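PDB 2VF7: excinuclease ABC, subunit A. from Deinococcus radiodurans, which binds DNA and zinc, binds and hydrolyses ATP, and as a UvrA-family excinuclease subunit probably takes part in recognising damaged DNA for excision repair. Local coordinates for residues 613-618 with 702-707; 501-506 with 581-586; 16-21 with 55-60. The protein carries 1 engineered substitution. All coordinates share one frame; numbering follows the deposited sequence.

Contact 1 (613-618 with 702-707)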
loop_
_atom_site.group_PDB
_atom_site.type_symbol
_atom_site.label_atom_id
_atom_site.label_comp_id
_atom_site.label_asym_id
_atom_site.label_seq_id
_atom_site.Cartn_x
_atom_site.Cartn_y
_atom_site.Cartn_z
ATOM N N ARG A 613 35.417 7.010 -23.913
ATOM C CA ARG A 613 35.340 8.412 -23.486
ATOM C C ARG A 613 36.537 9.199 -24.005
ATOM O O ARG A 613 36.441 10.382 -24.324
ATOM C CB ARG A 613 35.276 8.508 -21.973
ATOM C CG ARG A 613 34.105 7.784 -21.370
ATOM C CD ARG A 613 33.993 8.111 -19.904
ATOM N NE ARG A 613 34.954 7.368 -19.098
ATOM C CZ ARG A 613 36.009 7.909 -18.490
ATOM N NH1 ARG A 613 36.251 9.203 -18.581
ATOM N NH2 ARG A 613 36.806 7.151 -17.773
ATOM N N LYS A 614 37.671 8.511 -24.053
ATOM C CA LYS A 614 38.895 8.929 -24.758
ATOM C C LYS A 614 38.649 9.349 -26.225
ATOM O O LYS A 614 39.175 10.357 -26.676
ATOM C CB LYS A 614 39.884 7.766 -24.671
ATOM C CG LYS A 614 41.251 8.026 -25.187
ATOM C CD LYS A 614 42.010 6.718 -25.380
ATOM C CE LYS A 614 41.774 6.093 -26.770
ATOM N NZ LYS A 614 40.567 5.212 -26.813
ATOM N N LEU A 615 37.840 8.582 -26.954
ATOM C CA LEU A 615 37.556 8.840 -28.376
ATOM C C LEU A 615 36.641 10.027 -28.568
ATOM O O LEU A 615 36.647 10.659 -29.625
ATOM C CB LEU A 615 36.887 7.622 -29.039
ATOM C CG LEU A 615 37.613 6.281 -29.213
ATOM C CD1 LEU A 615 36.691 5.198 -29.757
ATOM C CD2 LEU A 615 38.878 6.429 -30.090
ATOM N N PHE A 616 35.798 10.289 -27.574
ATOM C CA PHE A 616 34.914 11.463 -27.580
ATOM C C PHE A 616 35.679 12.739 -27.231
ATOM O O PHE A 616 35.458 13.777 -27.838
ATOM C CB PHE A 616 33.719 11.246 -26.639
ATOM C CG PHE A 616 32.543 10.539 -27.296
ATOM C CD1 PHE A 616 32.483 9.157 -27.341
ATOM C CD2 PHE A 616 31.511 11.273 -27.876
ATOM C CE1 PHE A 616 31.430 8.506 -27.979
ATOM C CE2 PHE A 616 30.458 10.641 -28.503
ATOM C CZ PHE A 616 30.400 9.253 -28.550
ATOM N N ALA A 617 36.595 12.644 -26.272
ATOM C CA ALA A 617 37.417 13.766 -25.846
ATOM C C ALA A 617 38.382 14.264 -26.928
ATOM O O ALA A 617 38.928 15.366 -26.807
ATOM C CB ALA A 617 38.183 13.389 -24.600
ATOM N N ALA A 618 38.588 13.453 -27.974
ATOM C CA ALA A 618 39.514 13.780 -29.078
ATOM C C ALA A 618 38.845 14.370 -30.334
ATOM O O ALA A 618 39.491 14.532 -31.369
ATOM C CB ALA A 618 40.326 12.559 -29.443
ATOM N N ALA A 702 34.725 -2.015 -34.910
ATOM C CA ALA A 702 35.559 -3.013 -35.576
ATOM C C ALA A 702 37.056 -2.694 -35.593
ATOM O O ALA A 702 37.882 -3.592 -35.461
ATOM C CB ALA A 702 35.068 -3.216 -36.993
ATOM N N ASP A 703 37.401 -1.421 -35.766
ATOM C CA ASP A 703 38.795 -1.014 -35.907
ATOM C C ASP A 703 39.402 -0.357 -34.659
ATOM O O ASP A 703 40.522 0.165 -34.712
ATOM C CB ASP A 703 38.957 -0.119 -37.142
ATOM C CG ASP A 703 38.985 -0.919 -38.440
ATOM O OD1 ASP A 703 38.354 -0.479 -39.434
ATOM O OD2 ASP A 703 39.645 -1.990 -38.468
ATOM N N GLU A 704 38.665 -0.391 -33.548
ATOM C CA GLU A 704 39.178 0.041 -32.238
ATOM C C GLU A 704 39.417 -1.218 -31.446
ATOM O O GLU A 704 38.488 -1.806 -30.896
ATOM C CB GLU A 704 38.194 0.931 -31.487
ATOM C CG GLU A 704 37.014 1.395 -32.304
ATOM C CD GLU A 704 37.389 2.416 -33.328
ATOM O OE1 GLU A 704 36.999 2.261 -34.498
ATOM O OE2 GLU A 704 38.089 3.369 -32.968
ATOM N N SER A 705 40.675 -1.616 -31.402
ATOM C CA SER A 705 41.086 -2.973 -31.066
ATOM C C SER A 705 40.615 -3.498 -29.695
ATOM O O SER A 705 40.031 -4.581 -29.604
ATOM C CB SER A 705 42.603 -3.045 -31.197
ATOM O OG SER A 705 43.088 -4.337 -30.944
ATOM N N ALA A 706 40.861 -2.723 -28.643
ATOM C CA ALA A 706 40.578 -3.137 -27.273
ATOM C C ALA A 706 39.080 -3.185 -26.960
ATOM O O ALA A 706 38.631 -4.019 -26.170
ATOM C CB ALA A 706 41.308 -2.216 -26.287
ATOM N N ILE A 707 38.316 -2.265 -27.550
ATOM C CA ILE A 707 36.872 -2.236 -27.380
ATOM C C ILE A 707 36.316 -3.440 -28.114
ATOM O O ILE A 707 35.688 -4.301 -27.496
ATOM C CB ILE A 707 36.234 -0.909 -27.878
ATOM C CG1 ILE A 707 36.647 0.276 -26.985
ATOM C CG2 ILE A 707 34.703 -1.010 -27.898
ATOM C CD1 ILE A 707 36.628 1.596 -27.676
#
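L615, near the C-terminal end of helix 609-617, meets I707 and E704 at the start of helix 705-716 in a small, partly buried contact between a helix and the beginning of another, one half methyl to methyl and the other methyl to carboxylate. The two segments bury 98 Å² between them, and their closest backbone approach, L615 CA to E704 CA, is still 9.7 Å, which means that the gap is bridged by side-chain ends. L615 does this with one methyl. Its chi2 of 174° sets CD1 anti to CA, extending the side chain, and this atom serves both partners across the contact. It meets I707 tip to tip, L615 CD1 lying 4.2 Å from I707 CD1. The same methyl comes within 4.0 Å of E704 OE2, a van der Waals contact made where the two side chains pass each other at a slant.

E704 holds the N-cap position of helix 705-716. Its first torsion, -10°, almost eclipses CG with the backbone N, and a bend at chi2 then turns the carboxylate aside. That group is held from outside the two segments: OE1 forms a salt bridge with R682, and OE2 takes a weak hydrogen bond with the hydroxyl of Y681, a residue that L615 also touches. K614 NZ stays 6.9 Å from E704 OE2, where any electrostatic attraction would probably be slight, and instead hydrogen-bonds to the carbonyl of Q611. I707 is buried, and also packs on Q611 and V612 one turn back along the first helix and on F701.

The chain between the two segments carries C641, C644, C664 and C667, which bind a zinc ion. Such a helical region holding a zinc module is consistent with the signature domain that UvrA proteins carry within an ABC ATPase module.

Contact 2 (501-506 with 581-586)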
loop_
_atom_site.group_PDB
_atom_site.type_symbol
_atom_site.label_atom_id
_atom_site.label_comp_id
_atom_site.label_asym_id
_atom_site.label_seq_id
_atom_site.Cartn_x
_atom_site.Cartn_y
_atom_site.Cartn_z
ATOM N N GLY A 501 47.188 -32.513 -13.248
ATOM C CA GLY A 501 47.545 -32.659 -11.834
ATOM C C GLY A 501 46.314 -32.898 -10.978
ATOM O O GLY A 501 45.200 -33.054 -11.500
ATOM N N TRP A 502 46.499 -32.917 -9.660
ATOM C CA TRP A 502 45.391 -33.199 -8.738
ATOM C C TRP A 502 45.388 -32.294 -7.510
ATOM O O TRP A 502 46.388 -32.216 -6.791
ATOM C CB TRP A 502 45.412 -34.669 -8.300
ATOM C CG TRP A 502 45.069 -35.642 -9.393
ATOM C CD1 TRP A 502 45.945 -36.283 -10.226
ATOM C CD2 TRP A 502 43.760 -36.092 -9.764
ATOM N NE1 TRP A 502 45.263 -37.104 -11.092
ATOM C CE2 TRP A 502 43.919 -37.008 -10.831
ATOM C CE3 TRP A 502 42.468 -35.819 -9.298
ATOM C CZ2 TRP A 502 42.827 -37.649 -11.445
ATOM C CZ3 TRP A 502 41.382 -36.466 -9.907
ATOM C CH2 TRP A 502 41.573 -37.360 -10.971
ATOM N N LEU A 503 44.257 -31.630 -7.277
ATOM C CA LEU A 503 44.051 -30.728 -6.140
ATOM C C LEU A 503 43.321 -31.488 -5.033
ATOM O O LEU A 503 42.272 -32.091 -5.272
ATOM C CB LEU A 503 43.220 -29.511 -6.598
ATOM C CG LEU A 503 43.285 -28.092 -5.986
ATOM C CD1 LEU A 503 41.997 -27.678 -5.260
ATOM C CD2 LEU A 503 44.541 -27.838 -5.120
ATOM N N GLU A 504 43.880 -31.473 -3.827
ATOM C CA GLU A 504 43.297 -32.194 -2.688
ATOM C C GLU A 504 42.629 -31.237 -1.692
ATOM O O GLU A 504 43.257 -30.289 -1.198
ATOM C CB GLU A 504 44.362 -33.048 -1.976
ATOM C CG GLU A 504 45.045 -34.110 -2.859
ATOM C CD GLU A 504 46.076 -34.959 -2.109
ATOM O OE1 GLU A 504 46.444 -34.594 -0.963
ATOM O OE2 GLU A 504 46.528 -35.997 -2.665
ATOM N N LEU A 505 41.345 -31.479 -1.431
ATOM C CA LEU A 505 40.600 -30.782 -0.380
ATOM C C LEU A 505 40.238 -31.817 0.694
ATOM O O LEU A 505 39.310 -32.621 0.524
ATOM C CB LEU A 505 39.338 -30.127 -0.948
ATOM C CG LEU A 505 38.867 -28.708 -0.581
ATOM C CD1 LEU A 505 37.418 -28.563 -0.969
ATOM C CD2 LEU A 505 39.030 -28.346 0.881
ATOM N N ASN A 506 41.006 -31.800 1.782
ATOM C CA ASN A 506 40.886 -32.767 2.866
ATOM C C ASN A 506 40.302 -32.160 4.144
ATOM O O ASN A 506 40.513 -30.978 4.439
ATOM C CB ASN A 506 42.258 -33.380 3.167
ATOM C CG ASN A 506 42.900 -34.030 1.945
ATOM O OD1 ASN A 506 42.344 -34.965 1.355
ATOM N ND2 ASN A 506 44.078 -33.541 1.564
ATOM N N ALA A 581 51.530 -26.074 -7.022
ATOM C CA ALA A 581 52.400 -25.212 -7.834
ATOM C C ALA A 581 51.918 -25.057 -9.288
ATOM O O ALA A 581 52.563 -24.378 -10.097
ATOM C CB ALA A 581 53.851 -25.694 -7.776
ATOM N N GLN A 582 50.780 -25.675 -9.600
ATOM C CA GLN A 582 50.138 -25.536 -10.907
ATOM C C GLN A 582 49.040 -24.455 -10.919
ATOM O O GLN A 582 48.565 -24.059 -11.986
ATOM C CB GLN A 582 49.554 -26.885 -11.353
ATOM C CG GLN A 582 50.587 -27.966 -11.644
ATOM C CD GLN A 582 49.965 -29.291 -12.050
ATOM O OE1 GLN A 582 50.418 -30.356 -11.628
ATOM N NE2 GLN A 582 48.918 -29.234 -12.868
ATOM N N ILE A 583 48.644 -23.992 -9.733
ATOM C CA ILE A 583 47.528 -23.049 -9.592
ATOM C C ILE A 583 47.981 -21.655 -9.146
ATOM O O ILE A 583 48.572 -21.482 -8.072
ATOM C CB ILE A 583 46.421 -23.574 -8.645
ATOM C CG1 ILE A 583 45.984 -24.977 -9.054
ATOM C CG2 ILE A 583 45.210 -22.627 -8.663
ATOM C CD1 ILE A 583 44.908 -25.586 -8.152
ATOM N N THR A 584 47.675 -20.670 -9.985
ATOM C CA THR A 584 48.128 -19.297 -9.810
ATOM C C THR A 584 47.000 -18.414 -9.290
ATOM O O THR A 584 47.157 -17.702 -8.291
ATOM C CB THR A 584 48.644 -18.730 -11.147
ATOM O OG1 THR A 584 49.706 -19.561 -11.635
ATOM C CG2 THR A 584 49.153 -17.301 -10.976
ATOM N N ARG A 585 45.867 -18.464 -9.980
ATOM C CA ARG A 585 44.711 -17.657 -9.632
ATOM C C ARG A 585 43.469 -18.494 -9.355
ATOM O O ARG A 585 43.286 -19.575 -9.917
ATOM C CB ARG A 585 44.389 -16.686 -10.759
ATOM C CG ARG A 585 45.346 -15.540 -10.900
ATOM C CD ARG A 585 44.607 -14.337 -11.464
ATOM N NE ARG A 585 43.833 -14.667 -12.662
ATOM C CZ ARG A 585 42.744 -14.014 -13.059
ATOM N NH1 ARG A 585 42.273 -12.994 -12.350
ATOM N NH2 ARG A 585 42.111 -14.392 -14.163
ATOM N N LEU A 586 42.635 -17.959 -8.468
ATOM C CA LEU A 586 41.273 -18.395 -8.255
ATOM C C LEU A 586 40.389 -17.335 -8.898
ATOM O O LEU A 586 40.567 -16.142 -8.671
ATOM C CB LEU A 586 41.005 -18.491 -6.744
ATOM C CG LEU A 586 39.679 -18.835 -6.043
ATOM C CD1 LEU A 586 38.734 -17.653 -5.965
ATOM C CD2 LEU A 586 38.981 -20.062 -6.617
#
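L503 and I583 pack against each other, and Q582 lies against G501, where the antiparallel sheet of an ABC-type ATPase module faces the chain entering edge strand 585-589 of its mixed sheet. The contact is buried and has no hydrogen bond across it. I583 reaches out fully extended: CG1 stands anti to the carbonyl carbon (chi1 -52°), and chi2 near 180° pushes CD1 forward as the touching atom. L503 leaves its strand along the contact rather than into it, and an unusual chi2 of -113° swings its branched end to the isoleucine methyl. The two side chains cross at about a right angle. L544 of helix 536-551 and L522 also touch L503, while V754 and F552 pack on I583, which places the pair in a hydrophobic layer between the sheets and that helix.

Q582 works differently. Its chain runs straight beyond CG and sets the amide beside the backbone of G501, with Q582 OE1 3.7 Å from G501 CA and Q582 NE2 3.7 Å from G501 N, a packing contact only. Any CB at position 501 would collide with OE1, so the glycine lets the amide lie this close. Were Q582 shortened to an alanine, G501 would probably lose the amide that covers it, and a gap would be likely to open beside L522, which the glutamine also touches. G501 itself is tied by backbone bonding to L522.

At the buried end, a single methyl meets both the branch point and one arm of the leucine: I583 CD1 lies 3.7 Å from L503 CG and 3.8 Å from L503 CD2.

Contact 3 (16-21 with 55-60)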
loop_
_atom_site.group_PDB
_atom_site.type_symbol
_atom_site.label_atom_id
_atom_site.label_comp_id
_atom_site.label_asym_id
_atom_site.label_seq_id
_atom_site.Cartn_x
_atom_site.Cartn_y
_atom_site.Cartn_z
ATOM N N VAL A 16 -7.524 -16.867 -22.061
ATOM C CA VAL A 16 -7.047 -15.492 -21.918
ATOM C C VAL A 16 -6.673 -15.049 -23.340
ATOM O O VAL A 16 -6.055 -15.799 -24.081
ATOM C CB VAL A 16 -5.809 -15.403 -20.966
ATOM C CG1 VAL A 16 -5.368 -13.959 -20.740
ATOM C CG2 VAL A 16 -6.064 -16.141 -19.609
ATOM N N GLN A 17 -7.101 -13.863 -23.748
ATOM C CA GLN A 17 -6.830 -13.400 -25.103
ATOM C C GLN A 17 -6.012 -12.117 -25.057
ATOM O O GLN A 17 -6.398 -11.149 -24.406
ATOM C CB GLN A 17 -8.126 -13.216 -25.898
ATOM C CG GLN A 17 -7.906 -12.810 -27.375
ATOM C CD GLN A 17 -7.129 -13.862 -28.192
ATOM O OE1 GLN A 17 -7.574 -15.006 -28.325
ATOM N NE2 GLN A 17 -5.979 -13.465 -28.757
ATOM N N VAL A 18 -4.877 -12.138 -25.749
ATOM C CA VAL A 18 -3.907 -11.050 -25.739
ATOM C C VAL A 18 -3.760 -10.496 -27.147
ATOM O O VAL A 18 -3.572 -11.251 -28.115
ATOM C CB VAL A 18 -2.539 -11.547 -25.234
ATOM C CG1 VAL A 18 -1.411 -10.528 -25.507
ATOM C CG2 VAL A 18 -2.613 -11.928 -23.753
ATOM N N ARG A 19 -3.851 -9.178 -27.249
ATOM C CA ARG A 19 -3.765 -8.492 -28.520
ATOM C C ARG A 19 -2.862 -7.259 -28.459
ATOM O O ARG A 19 -2.970 -6.453 -27.531
ATOM C CB ARG A 19 -5.162 -8.067 -28.942
ATOM C CG ARG A 19 -5.229 -7.442 -30.306
ATOM C CD ARG A 19 -6.676 -7.265 -30.721
ATOM N NE ARG A 19 -7.396 -6.234 -29.966
ATOM C CZ ARG A 19 -7.238 -4.926 -30.159
ATOM N NH1 ARG A 19 -6.350 -4.486 -31.050
ATOM N NH2 ARG A 19 -7.943 -4.057 -29.446
ATOM N N GLY A 20 -1.987 -7.115 -29.455
ATOM C CA GLY A 20 -1.162 -5.911 -29.592
ATOM C C GLY A 20 -0.073 -5.746 -28.546
ATOM O O GLY A 20 0.251 -4.639 -28.154
ATOM N N ALA A 21 0.502 -6.855 -28.102
ATOM C CA ALA A 21 1.558 -6.817 -27.087
ATOM C C ALA A 21 2.891 -6.456 -27.735
ATOM O O ALA A 21 3.410 -7.207 -28.562
ATOM C CB ALA A 21 1.645 -8.180 -26.357
ATOM N N GLY A 55 6.257 -9.303 -17.986
ATOM C CA GLY A 55 6.228 -7.908 -18.417
ATOM C C GLY A 55 4.864 -7.449 -18.897
ATOM O O GLY A 55 4.514 -6.255 -18.793
ATOM N N THR A 56 4.088 -8.405 -19.398
ATOM C CA THR A 56 2.787 -8.127 -20.008
ATOM C C THR A 56 1.641 -8.724 -19.181
ATOM O O THR A 56 0.802 -7.984 -18.661
ATOM C CB THR A 56 2.758 -8.633 -21.470
ATOM O OG1 THR A 56 3.746 -7.929 -22.225
ATOM C CG2 THR A 56 1.410 -8.400 -22.111
ATOM N N LEU A 57 1.628 -10.048 -19.038
ATOM C CA LEU A 57 0.477 -10.748 -18.422
ATOM C C LEU A 57 0.358 -10.477 -16.932
ATOM O O LEU A 57 -0.643 -9.913 -16.486
ATOM C CB LEU A 57 0.488 -12.255 -18.739
ATOM C CG LEU A 57 -0.034 -12.662 -20.124
ATOM C CD1 LEU A 57 0.400 -14.057 -20.527
ATOM C CD2 LEU A 57 -1.536 -12.611 -20.154
ATOM N N TYR A 58 1.380 -10.852 -16.165
ATOM C CA TYR A 58 1.393 -10.560 -14.736
ATOM C C TYR A 58 1.190 -9.071 -14.460
ATOM O O TYR A 58 0.312 -8.688 -13.679
ATOM C CB TYR A 58 2.685 -11.097 -14.081
ATOM C CG TYR A 58 2.955 -10.572 -12.690
ATOM C CD1 TYR A 58 2.220 -11.029 -11.591
ATOM C CD2 TYR A 58 3.960 -9.622 -12.465
ATOM C CE1 TYR A 58 2.465 -10.544 -10.311
ATOM C CE2 TYR A 58 4.214 -9.120 -11.174
ATOM C CZ TYR A 58 3.453 -9.596 -10.107
ATOM O OH TYR A 58 3.691 -9.124 -8.830
ATOM N N ALA A 59 1.967 -8.231 -15.134
ATOM C CA ALA A 59 1.954 -6.790 -14.897
ATOM C C ALA A 59 0.616 -6.083 -15.165
ATOM O O ALA A 59 0.204 -5.213 -14.383
ATOM C CB ALA A 59 3.077 -6.119 -15.660
ATOM N N GLU A 60 -0.055 -6.422 -16.258
ATOM C CA GLU A 60 -1.393 -5.862 -16.519
ATOM C C GLU A 60 -2.429 -6.384 -15.501
ATOM O O GLU A 60 -3.217 -5.621 -14.964
ATOM C CB GLU A 60 -1.810 -6.132 -17.973
ATOM C CG GLU A 60 -3.188 -5.602 -18.406
ATOM C CD GLU A 60 -3.248 -4.086 -18.569
ATOM O OE1 GLU A 60 -2.194 -3.418 -18.459
ATOM O OE2 GLU A 60 -4.365 -3.564 -18.788
#
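V16, V18 and A21 on strand 15-21 pack against L57 and T56 of helix 49-69, the helix that follows the P-loop of the first ABC-type ATPase site; the contact thus joins the small antiparallel sheet of this module to its nucleotide-binding helix. The tight part centres on L57. Although its CB bond does not aim at the strand, CD1 lies anti to CA (chi2 162°) and the other methyl, CD2, is the one turned to the two valines, passing their side chains at an angle. V18 CG2 is the nearer, at 3.8 Å from L57 CD2, and V16 CG1 the farther, at 4.1 Å from the same atom. I88 of the neighbouring strand 87-89 touches both valines and, from the helix, E60 as well.

Packing is looser toward A21, where a single methyl pair, A21 CB to T56 CG2, stands at 4.3 Å. T56 turns this methyl to the strand and keeps OG1, set by a chi1 of -62°, for a hydrogen bond to the carbonyl of S51, an ADP-binding residue. The helix makes a wider pi-type turn here. On the strand, G20 and A21 both face I29 in a G1 beta bulge, and the positive phi of G20 (70°) suits its glycine.

The other face of the strand is more open. Q17 points away from the helix, and the exposed R19 takes no part, having a weak, long ion pair with D86. Q17 curls back on its own strand instead, Q17 NE2 making a weak, bent hydrogen bond of 3.3 Å to V18 O.

How the contacts relate
From the N terminus, contact 3 closes first: 16-21 meets 55-60 around a loop that contains H24 and the P-loop residues G46 to S51, tying the small sheet to the helix that follows the P-loop. Contact 2 comes next in the second ATPase module, where the chain from 501-506 passes the P-loop residues G533 to T538 before returning at 581-586, bringing the small antiparallel sheet against the chain that leads into the mixed sheet. Contact 1 closes last, around the zinc-binding cysteines, and joins two helices. The three loops run in series, and none nests in or crosses another. Contacts 2 and 3 lie on opposite sides of the chain's centre; contacts 1 and 2 approach to about 16 Å between nearest atoms.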